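Local coordinates for GTPase activator-like protein (Chaetomium thermophilum, PDB 6SSH) that probably stimulates GTP hydrolysis by a small GTPase through its TSC2-type GAP domain, the part of the longer protein described here, at residues H31-G36 with K181-F186; Y63-R68 with T79-T84; F124-I129 with L199-R204. All blocks are in the same frame, centred on the assembly; numbering follows the deposited sequence.

How the contacts relate
Contacts 1 and 3 both use helix 183-201, one at its first turn and the other at its last, and lie on opposite sides of the chain's centre. All three are partly buried, contact 2 nearest the chain's centre and contact 3 farthest out. Contact 1 is apolar packing of two helices above the sheet. Contact 3 adds an aromatic pair and a water bridge near the chain end. Contact 2 is mainly polar: a glutamine amide in the loop after strand 73-78 meets strand 63-68 and bound ethanediol. It touches contact 1 through Tyr65, which packs on Leu34 and Lys35 of helix 28-37, while contacts 2 and 3 reach separate parts of one mixed sheet.

Contact 1. Residues H31-G36 with K181-F186; sequences HRFLKG and KALPSF
Phe33 and Leu183 meet at the buried side of this contact, their side chains crossing at about a right angle. The methyl CD2 of Leu183 lies 3.7 Å from CD1 of Phe33, and Leu183 CG lies beside the CD1-CE1 bond of the ring. Phe33 reaches across because its CG is anti to the backbone N (chi1 159°), which swings the ring into the gap between the helices; its CE1 then comes to 3.9 Å from CA of Pro184. A large flat ring and a branched aliphatic chain suit this place, since neither brings a polar group into the interior.

Nearer the solvent the contact is made by backbone and a compact ring, those of Gly36 and Pro184, both partly exposed. Pro184 CB lies 3.5 Å from the carbonyl carbon of Gly36, and its CG is 3.9 Å from Gly36 CA. Having no side chain, Gly36 lets the two backbones approach to 5.4 Å between its CA and that of Pro184. Proline fits the first turn of a helix, where its missing N-H costs no helical bond.

The Gly36 carbonyl oxygen is also bonded to Arg188, one turn farther along helix 183-201. Beneath the helix pair lies the mixed sheet: Phe33 and Leu183 both touch Ile131 of strand 127-134, and Leu183 also packs on strands 155-162 and 176-179.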
loop_
_atom_site.group_PDB
_atom_site.type_symbol
_atom_site.label_atom_id
_atom_site.label_comp_id
_atom_site.label_asym_id
_atom_site.label_seq_id
_atom_site.Cartn_x
_atom_site.Cartn_y
_atom_site.Cartn_z
ATOM N N HIS A 31 4.424 10.360 -2.952
ATOM C CA HIS A 31 4.684 10.112 -4.375
ATOM C C HIS A 31 6.126 9.714 -4.661
ATOM O O HIS A 31 6.394 8.867 -5.485
ATOM C CB HIS A 31 4.214 11.294 -5.235
ATOM C CG HIS A 31 2.717 11.309 -5.360
ATOM N ND1 HIS A 31 2.051 10.419 -6.174
ATOM C CD2 HIS A 31 1.757 12.010 -4.710
ATOM C CE1 HIS A 31 0.741 10.589 -6.036
ATOM N NE2 HIS A 31 0.529 11.556 -5.169
ATOM N N ARG A 32 7.089 10.319 -3.967
ATOM C CA ARG A 32 8.488 9.917 -4.165
ATOM C C ARG A 32 8.683 8.495 -3.637
ATOM O O ARG A 32 9.411 7.710 -4.215
ATOM C CB ARG A 32 9.428 10.902 -3.509
ATOM C CG ARG A 32 9.604 12.164 -4.332
ATOM C CD ARG A 32 10.724 13.038 -3.713
ATOM N NE ARG A 32 10.211 13.735 -2.543
ATOM C CZ ARG A 32 9.603 14.924 -2.577
ATOM N NH1 ARG A 32 9.440 15.569 -3.732
ATOM N NH2 ARG A 32 9.116 15.464 -1.469
ATOM N N PHE A 33 7.977 8.130 -2.582
ATOM C CA PHE A 33 8.028 6.775 -2.039
ATOM C C PHE A 33 7.491 5.778 -3.071
ATOM O O PHE A 33 8.118 4.750 -3.303
ATOM C CB PHE A 33 7.210 6.712 -0.749
ATOM C CG PHE A 33 6.768 5.338 -0.342
ATOM C CD1 PHE A 33 7.673 4.460 0.225
ATOM C CD2 PHE A 33 5.442 4.910 -0.501
ATOM C CE1 PHE A 33 7.288 3.202 0.569
ATOM C CE2 PHE A 33 5.087 3.624 -0.110
ATOM C CZ PHE A 33 5.996 2.817 0.435
ATOM N N LEU A 34 6.352 6.061 -3.722
ATOM C CA LEU A 34 5.868 5.143 -4.771
ATOM C C LEU A 34 6.887 4.879 -5.863
ATOM O O LEU A 34 7.077 3.730 -6.280
ATOM C CB LEU A 34 4.641 5.756 -5.439
ATOM C CG LEU A 34 3.356 5.812 -4.578
ATOM C CD1 LEU A 34 2.256 6.423 -5.449
ATOM C CD2 LEU A 34 2.953 4.457 -4.076
ATOM N N LYS A 35 7.610 5.923 -6.246
ATOM C CA LYS A 35 8.584 5.805 -7.307
ATOM C C LYS A 35 9.752 4.965 -6.880
ATOM O O LYS A 35 10.446 4.401 -7.724
ATOM C CB LYS A 35 9.040 7.200 -7.745
ATOM C CG LYS A 35 7.968 7.951 -8.467
ATOM C CD LYS A 35 8.439 9.353 -8.838
ATOM C CE LYS A 35 7.289 10.237 -9.265
ATOM N NZ LYS A 35 7.762 11.568 -9.774
ATOM N N GLY A 36 10.030 4.875 -5.572
ATOM C CA GLY A 36 11.046 3.953 -5.116
ATOM C C GLY A 36 10.588 2.531 -4.888
ATOM O O GLY A 36 11.361 1.557 -4.910
ATOM N N LYS A 181 14.897 7.852 2.427
ATOM C CA LYS A 181 15.757 7.122 1.476
ATOM C C LYS A 181 15.688 5.622 1.642
ATOM O O LYS A 181 15.650 4.894 0.658
ATOM C CB LYS A 181 17.200 7.597 1.625
ATOM C CG LYS A 181 18.162 7.051 0.552
ATOM C CD LYS A 181 19.590 7.543 0.788
ATOM C CE LYS A 181 20.521 7.115 -0.354
ATOM N NZ LYS A 181 20.009 7.527 -1.698
ATOM N N ALA A 182 15.675 5.131 2.864
ATOM C CA ALA A 182 15.641 3.706 3.138
ATOM C C ALA A 182 14.274 3.092 3.035
ATOM O O ALA A 182 14.119 1.860 2.959
ATOM C CB ALA A 182 16.184 3.445 4.511
ATOM N N LEU A 183 13.269 3.941 3.023
ATOM C CA LEU A 183 11.889 3.491 3.184
ATOM C C LEU A 183 11.363 2.517 2.122
ATOM O O LEU A 183 10.776 1.513 2.482
ATOM C CB LEU A 183 10.988 4.711 3.365
ATOM C CG LEU A 183 9.535 4.341 3.653
ATOM C CD1 LEU A 183 9.414 3.623 5.033
ATOM C CD2 LEU A 183 8.683 5.636 3.588
ATOM N N PRO A 184 11.554 2.821 0.830
ATOM C CA PRO A 184 10.907 1.893 -0.105
ATOM C C PRO A 184 11.487 0.476 -0.045
ATOM O O PRO A 184 10.720 -0.497 -0.106
ATOM C CB PRO A 184 11.229 2.500 -1.478
ATOM C CG PRO A 184 11.693 3.885 -1.246
ATOM C CD PRO A 184 12.103 4.024 0.189
ATOM N N SER A 185 12.786 0.309 0.063
ATOM C CA SER A 185 13.331 -1.039 0.157
ATOM C C SER A 185 12.904 -1.732 1.443
ATOM O O SER A 185 12.661 -2.955 1.451
ATOM C CB SER A 185 14.844 -1.045 -0.033
ATOM O OG SER A 185 15.487 -0.338 0.986
ATOM N N PHE A 186 12.855 -0.995 2.563
ATOM C CA PHE A 186 12.470 -1.560 3.826
ATOM C C PHE A 186 11.011 -2.049 3.796
ATOM O O PHE A 186 10.709 -3.187 4.177
ATOM C CB PHE A 186 12.669 -0.528 4.938
ATOM C CG PHE A 186 12.376 -1.033 6.309
ATOM C CD1 PHE A 186 13.240 -1.878 6.954
ATOM C CD2 PHE A 186 11.277 -0.604 7.002
ATOM C CE1 PHE A 186 12.990 -2.323 8.252
ATOM C CE2 PHE A 186 11.020 -1.059 8.286
ATOM C CZ PHE A 186 11.878 -1.915 8.888
#

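Contact 2. Residues Y63-R68 with T79-T84; sequences YTYCWR and TTQMPT. With EDO (1,2-ethanediol), chain B; EDO (1,2-ethanediol), chain E.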
loop_
_atom_site.group_PDB
_atom_site.type_symbol
_atom_site.label_atom_id
_atom_site.label_comp_id
_atom_site.label_asym_id
_atom_site.label_seq_id
_atom_site.Cartn_x
_atom_site.Cartn_y
_atom_site.Cartn_z
ATOM N N TYR A 63 -1.946 3.516 -15.019
ATOM C CA TYR A 63 -0.639 3.076 -14.499
ATOM C C TYR A 63 -0.724 2.461 -13.122
ATOM O O TYR A 63 -1.555 2.837 -12.330
ATOM C CB TYR A 63 0.333 4.242 -14.444
ATOM C CG TYR A 63 0.697 4.788 -15.777
ATOM C CD1 TYR A 63 -0.010 5.875 -16.325
ATOM C CD2 TYR A 63 1.730 4.243 -16.545
ATOM C CE1 TYR A 63 0.268 6.370 -17.596
ATOM C CE2 TYR A 63 2.039 4.758 -17.806
ATOM C CZ TYR A 63 1.303 5.792 -18.320
ATOM O OH TYR A 63 1.603 6.313 -19.552
ATOM N N THR A 64 0.177 1.521 -12.842
ATOM C CA THR A 64 0.472 1.130 -11.469
ATOM C C THR A 64 1.995 1.111 -11.295
ATOM O O THR A 64 2.721 1.524 -12.194
ATOM C CB THR A 64 -0.206 -0.168 -11.132
ATOM O OG1 THR A 64 -0.143 -0.241 -9.697
ATOM C CG2 THR A 64 0.413 -1.353 -11.771
ATOM N N TYR A 65 2.416 0.702 -10.118
ATOM C CA TYR A 65 3.805 0.508 -9.803
ATOM C C TYR A 65 4.045 -0.990 -9.595
ATOM O O TYR A 65 3.240 -1.672 -8.956
ATOM C CB TYR A 65 4.196 1.313 -8.533
ATOM C CG TYR A 65 4.208 2.802 -8.773
ATOM C CD1 TYR A 65 3.040 3.548 -8.630
ATOM C CD2 TYR A 65 5.351 3.458 -9.212
ATOM C CE1 TYR A 65 3.041 4.881 -8.912
ATOM C CE2 TYR A 65 5.373 4.789 -9.472
ATOM C CZ TYR A 65 4.198 5.508 -9.302
ATOM O OH TYR A 65 4.235 6.867 -9.566
ATOM N N CYS A 66 5.184 -1.465 -10.121
ATOM C CA CYS A 66 5.492 -2.896 -10.090
ATOM C C CYS A 66 6.963 -3.114 -9.763
ATOM O O CYS A 66 7.826 -2.364 -10.179
ATOM C CB CYS A 66 5.198 -3.548 -11.456
ATOM S SG CYS A 66 3.494 -3.405 -11.981
ATOM N N TRP A 67 7.223 -4.245 -9.124
ATOM C CA TRP A 67 8.599 -4.649 -8.784
ATOM C C TRP A 67 8.878 -6.041 -9.241
ATOM O O TRP A 67 8.015 -6.896 -9.137
ATOM C CB TRP A 67 8.764 -4.605 -7.263
ATOM C CG TRP A 67 9.985 -5.261 -6.770
ATOM C CD1 TRP A 67 10.131 -6.576 -6.366
ATOM C CD2 TRP A 67 11.211 -4.655 -6.659
ATOM N NE1 TRP A 67 11.412 -6.798 -5.998
ATOM C CE2 TRP A 67 12.117 -5.635 -6.157
ATOM C CE3 TRP A 67 11.676 -3.373 -6.885
ATOM C CZ2 TRP A 67 13.469 -5.373 -5.893
ATOM C CZ3 TRP A 67 13.026 -3.105 -6.600
ATOM C CH2 TRP A 67 13.912 -4.096 -6.133
ATOM N N ARG A 68 10.109 -6.320 -9.661
ATOM C CA ARG A 68 10.493 -7.668 -10.029
ATOM C C ARG A 68 11.913 -7.920 -9.567
ATOM O O ARG A 68 12.759 -6.997 -9.578
ATOM C CB ARG A 68 10.517 -7.800 -11.575
ATOM C CG ARG A 68 10.941 -9.077 -12.169
ATOM C CD ARG A 68 10.635 -9.033 -13.694
ATOM N NE ARG A 68 11.334 -10.072 -14.452
ATOM C CZ ARG A 68 11.382 -10.113 -15.769
ATOM N NH1 ARG A 68 10.801 -9.170 -16.498
ATOM N NH2 ARG A 68 12.027 -11.098 -16.359
ATOM N N THR A 79 -4.366 2.840 -4.446
ATOM C CA THR A 79 -5.723 3.403 -4.562
ATOM C C THR A 79 -5.672 4.788 -5.165
ATOM O O THR A 79 -6.581 5.125 -5.910
ATOM C CB THR A 79 -6.489 3.306 -3.249
ATOM O OG1 THR A 79 -5.758 3.976 -2.215
ATOM C CG2 THR A 79 -6.729 1.853 -2.877
ATOM N N THR A 80 -4.648 5.601 -4.936
ATOM C CA THR A 80 -4.562 6.926 -5.514
ATOM C C THR A 80 -4.304 6.859 -7.053
ATOM O O THR A 80 -4.517 7.864 -7.732
ATOM C CB THR A 80 -3.521 7.818 -4.880
ATOM O OG1 THR A 80 -2.231 7.154 -4.936
ATOM C CG2 THR A 80 -3.858 8.147 -3.406
ATOM N N GLN A 81 -3.838 5.712 -7.571
ATOM C CA GLN A 81 -3.678 5.526 -9.046
ATOM C C GLN A 81 -5.000 5.208 -9.730
ATOM O O GLN A 81 -5.070 5.174 -10.967
ATOM C CB GLN A 81 -2.651 4.415 -9.342
ATOM C CG GLN A 81 -1.219 4.775 -9.008
ATOM C CD GLN A 81 -0.618 5.892 -9.830
ATOM O OE1 GLN A 81 -0.065 6.819 -9.327
ATOM N NE2 GLN A 81 -0.750 5.807 -11.158
ATOM N N MET A 82 -6.006 4.835 -8.954
ATOM C CA MET A 82 -7.283 4.351 -9.474
ATOM C C MET A 82 -8.252 5.507 -9.575
ATOM O O MET A 82 -8.320 6.332 -8.676
ATOM C CB MET A 82 -7.847 3.265 -8.569
ATOM C CG MET A 82 -6.909 2.067 -8.381
ATOM S SD MET A 82 -7.550 0.993 -7.099
ATOM C CE MET A 82 -6.155 -0.174 -6.902
ATOM N N PRO A 83 -9.041 5.574 -10.664
ATOM C CA PRO A 83 -9.965 6.711 -10.817
ATOM C C PRO A 83 -11.079 6.675 -9.777
ATOM O O PRO A 83 -11.531 5.633 -9.344
ATOM C CB PRO A 83 -10.539 6.524 -12.236
ATOM C CG PRO A 83 -10.216 5.171 -12.610
ATOM C CD PRO A 83 -9.102 4.618 -11.800
ATOM N N THR A 84 -11.472 7.896 -9.395
ATOM C CA THR A 84 -12.629 8.085 -8.528
ATOM C C THR A 84 -13.740 8.732 -9.324
ATOM O O THR A 84 -13.522 9.767 -9.982
ATOM C CB THR A 84 -12.243 9.005 -7.371
ATOM O OG1 THR A 84 -11.222 8.374 -6.574
ATOM C CG2 THR A 84 -13.383 9.351 -6.486
HETATM C C1 EDO B . -4.566 7.439 -13.626
HETATM O O1 EDO B . -5.058 6.909 -14.886
HETATM C C2 EDO B . -3.202 6.859 -13.276
HETATM O O2 EDO B . -3.262 5.463 -13.060
HETATM C C1 EDO E . 1.799 9.196 -11.468
HETATM O O1 EDO E . 1.803 8.414 -10.240
HETATM C C2 EDO E . 1.462 8.483 -12.796
HETATM O O2 EDO E . 0.144 7.911 -12.835
#
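Gln81 reaches from the short 3-10 turn to the edge of Tyr65 and the backbone of Tyr63. Its CB lies 3.6 Å from Tyr63 O, and CG passes the same oxygen slightly farther off. The chain bends there (chi2 -65°), bringing CD in beside the strand; the amide plane stands 86° from the Tyr65 ring. At CD the two polar atoms part. Gln81 OE1 comes to the ring's edge, 3.7 Å from Tyr65 CE1, and accepts a 2.6 Å hydrogen bond from O1 of the chain E ethanediol. Gln81 NE2 donates a long bond, 3.3 Å, to Tyr63 O, arriving above the carbonyl plane, and makes a straighter bond of 2.8 Å to O2 of the same diol.

The segments belong to a beta hairpin and its exit: strand 63-68 pairs antiparallel with strand 73-78, and the chain then enters the 3-10 turn at 79-81. Glutamine suits this junction because one amide offers both donor and acceptor. The chain B ethanediol links the backbones, its O2 accepting from Tyr63 N at 3.1 Å and donating to Gln81 O at 2.8 Å. Both diols probably come from the crystallisation liquor.

Contact 3. Residues F124-I129 with L199-R204; sequences FNYVYI and LVWANR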
loop_
_atom_site.group_PDB
_atom_site.type_symbol
_atom_site.label_atom_id
_atom_site.label_comp_id
_atom_site.label_asym_id
_atom_site.label_seq_id
_atom_site.Cartn_x
_atom_site.Cartn_y
_atom_site.Cartn_z
ATOM N N PHE A 124 -10.001 -10.817 4.544
ATOM C CA PHE A 124 -8.742 -11.215 3.871
ATOM C C PHE A 124 -7.578 -10.289 4.175
ATOM O O PHE A 124 -6.418 -10.601 3.836
ATOM C CB PHE A 124 -8.966 -11.367 2.400
ATOM C CG PHE A 124 -10.085 -12.314 2.063
ATOM C CD1 PHE A 124 -11.216 -11.864 1.391
ATOM C CD2 PHE A 124 -10.047 -13.638 2.496
ATOM C CE1 PHE A 124 -12.264 -12.714 1.108
ATOM C CE2 PHE A 124 -11.118 -14.511 2.208
ATOM C CZ PHE A 124 -12.226 -14.032 1.518
ATOM N N ASN A 125 -7.797 -9.253 4.957
ATOM C CA ASN A 125 -6.700 -8.363 5.276
ATOM C C ASN A 125 -6.016 -8.871 6.528
ATOM O O ASN A 125 -6.576 -8.824 7.616
ATOM C CB ASN A 125 -7.128 -6.938 5.501
ATOM C CG ASN A 125 -7.463 -6.148 4.210
ATOM O OD1 ASN A 125 -7.678 -4.944 4.321
ATOM N ND2 ASN A 125 -7.446 -6.760 3.059
ATOM N N TYR A 126 -4.828 -9.411 6.383
ATOM C CA TYR A 126 -4.114 -9.992 7.500
ATOM C C TYR A 126 -3.103 -9.030 8.086
ATOM O O TYR A 126 -2.890 -9.116 9.295
ATOM C CB TYR A 126 -3.335 -11.220 7.046
ATOM C CG TYR A 126 -4.181 -12.339 6.484
ATOM C CD1 TYR A 126 -5.525 -12.461 6.781
ATOM C CD2 TYR A 126 -3.593 -13.311 5.696
ATOM C CE1 TYR A 126 -6.266 -13.527 6.245
ATOM C CE2 TYR A 126 -4.331 -14.350 5.132
ATOM C CZ TYR A 126 -5.653 -14.450 5.416
ATOM O OH TYR A 126 -6.372 -15.518 4.881
ATOM N N VAL A 127 -2.468 -8.186 7.295
ATOM C CA VAL A 127 -1.344 -7.341 7.705
ATOM C C VAL A 127 -1.470 -5.973 7.101
ATOM O O VAL A 127 -1.723 -5.872 5.874
ATOM C CB VAL A 127 0.020 -7.945 7.181
ATOM C CG1 VAL A 127 1.211 -7.050 7.611
ATOM C CG2 VAL A 127 0.225 -9.379 7.708
ATOM N N TYR A 128 -1.246 -4.937 7.906
ATOM C CA TYR A 128 -1.067 -3.565 7.451
ATOM C C TYR A 128 0.349 -3.122 7.833
ATOM O O TYR A 128 0.794 -3.291 8.985
ATOM C CB TYR A 128 -2.082 -2.599 8.075
ATOM C CG TYR A 128 -3.510 -2.928 7.701
ATOM C CD1 TYR A 128 -4.355 -3.517 8.628
ATOM C CD2 TYR A 128 -3.963 -2.721 6.393
ATOM C CE1 TYR A 128 -5.636 -3.829 8.330
ATOM C CE2 TYR A 128 -5.267 -3.055 6.074
ATOM C CZ TYR A 128 -6.059 -3.624 7.027
ATOM O OH TYR A 128 -7.401 -3.992 6.757
ATOM N N ILE A 129 1.074 -2.583 6.881
ATOM C CA ILE A 129 2.386 -1.955 7.068
ATOM C C ILE A 129 2.141 -0.483 7.105
ATOM O O ILE A 129 1.794 0.108 6.055
ATOM C CB ILE A 129 3.372 -2.331 5.989
ATOM C CG1 ILE A 129 3.623 -3.827 5.996
ATOM C CG2 ILE A 129 4.689 -1.558 6.148
ATOM C CD1 ILE A 129 4.184 -4.366 4.756
ATOM N N LEU A 199 0.367 -16.362 2.688
ATOM C CA LEU A 199 -0.020 -17.522 1.904
ATOM C C LEU A 199 -0.125 -18.759 2.719
ATOM O O LEU A 199 -0.977 -19.609 2.507
ATOM C CB LEU A 199 0.933 -17.700 0.731
ATOM C CG LEU A 199 0.821 -16.616 -0.319
ATOM C CD1 LEU A 199 2.013 -16.699 -1.272
ATOM C CD2 LEU A 199 -0.488 -16.730 -1.085
ATOM N N VAL A 200 0.768 -18.942 3.700
ATOM C CA VAL A 200 0.662 -20.063 4.614
ATOM C C VAL A 200 -0.510 -19.893 5.558
ATOM O O VAL A 200 -1.288 -20.835 5.796
ATOM C CB VAL A 200 1.972 -20.246 5.435
ATOM C CG1 VAL A 200 1.802 -21.284 6.556
ATOM C CG2 VAL A 200 3.087 -20.592 4.474
ATOM N N TRP A 201 -0.651 -18.691 6.081
ATOM C CA TRP A 201 -1.682 -18.446 7.078
ATOM C C TRP A 201 -3.099 -18.628 6.468
ATOM O O TRP A 201 -4.025 -19.046 7.181
ATOM C CB TRP A 201 -1.437 -17.050 7.687
ATOM C CG TRP A 201 -1.794 -16.875 9.151
ATOM C CD1 TRP A 201 -1.145 -17.383 10.224
ATOM C CD2 TRP A 201 -2.873 -16.077 9.677
ATOM N NE1 TRP A 201 -1.770 -16.983 11.394
ATOM C CE2 TRP A 201 -2.823 -16.171 11.079
ATOM C CE3 TRP A 201 -3.875 -15.287 9.093
ATOM C CZ2 TRP A 201 -3.745 -15.527 11.902
ATOM C CZ3 TRP A 201 -4.783 -14.656 9.909
ATOM C CH2 TRP A 201 -4.705 -14.767 11.302
ATOM N N ALA A 202 -3.244 -18.399 5.190
ATOM C CA ALA A 202 -4.549 -18.548 4.500
ATOM C C ALA A 202 -5.057 -20.003 4.645
ATOM O O ALA A 202 -6.259 -20.261 4.459
ATOM C CB ALA A 202 -4.454 -18.140 3.055
ATOM N N ASN A 203 -4.187 -20.939 5.023
ATOM C CA ASN A 203 -4.584 -22.354 5.222
ATOM C C ASN A 203 -5.018 -22.725 6.634
ATOM O O ASN A 203 -5.428 -23.881 6.901
ATOM C CB ASN A 203 -3.404 -23.282 4.893
ATOM C CG ASN A 203 -2.945 -23.150 3.493
ATOM O OD1 ASN A 203 -3.726 -23.326 2.564
ATOM N ND2 ASN A 203 -1.669 -22.834 3.308
ATOM N N ARG A 204 -4.891 -21.810 7.581
ATOM C CA ARG A 204 -5.137 -22.149 8.979
ATOM C C ARG A 204 -6.538 -22.753 9.154
ATOM O O ARG A 204 -7.457 -22.430 8.386
ATOM C CB ARG A 204 -4.984 -20.904 9.856
ATOM C CG ARG A 204 -6.155 -19.931 9.690
ATOM C CD ARG A 204 -5.801 -18.522 10.099
ATOM N NE ARG A 204 -6.878 -17.540 9.824
ATOM C CZ ARG A 204 -7.319 -17.185 8.610
ATOM N NH1 ARG A 204 -6.811 -17.724 7.515
ATOM N NH2 ARG A 204 -8.280 -16.271 8.486
HETATM O O HOH W 1 -9.082 -15.510 5.427
#
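Tyr126 presents one face of its ring to the edge of Trp201, an edge-to-face (T-shaped) pair with centroids 5.1 Å apart and planes at 73° in one of the two modelled conformers of Trp201. Trp201 CE3 stands over the centre of the phenol ring, and CZ3 comes to 3.9 Å from Tyr126 CD1. Tyr126 CG is anti to the carbonyl carbon (chi1 -61°), a setting that carries the ring toward the end of the helix. On its opposite face lies the carbonyl oxygen of Phe124, offset toward the rim. Tyrosine offers a flat face to the indole edge and a hydroxyl that reaches a water; tryptophan has an edge long enough to span the phenol ring and a face for arginine methylenes.

Apolar contacts continue at the hydroxyl end of the ring. Ala202 CB is 3.7 Å from Tyr126 OH, and the small methyl group lets the backbone come equally near. Arg204 lays its aliphatic part over the indole, with CD above the centre of one face of Trp201, while the charged end stays near the surface.

The polar interactions gather around that guanidinium group. Water 1 lies at the edge of both flat groups, 2.8 Å from Tyr126 OH, and accepts from Arg204 NH2 at 3.3 Å, bridging the phenol to the arginine. Within the turn, Trp201 O takes two donors from opposite faces of its plane: the backbone N of Arg204, closing a type I beta turn, and Arg204 NH1 at 3.1 Å.

Tyr126 lies just before strand 127-134, where its ring also stacks with Phe103 and touches Ser198 of helix 183-201. Trp201, in the last turn of that helix, meets Tyr126 and also Phe166, edge-to-face, in the loop after strand 155-162.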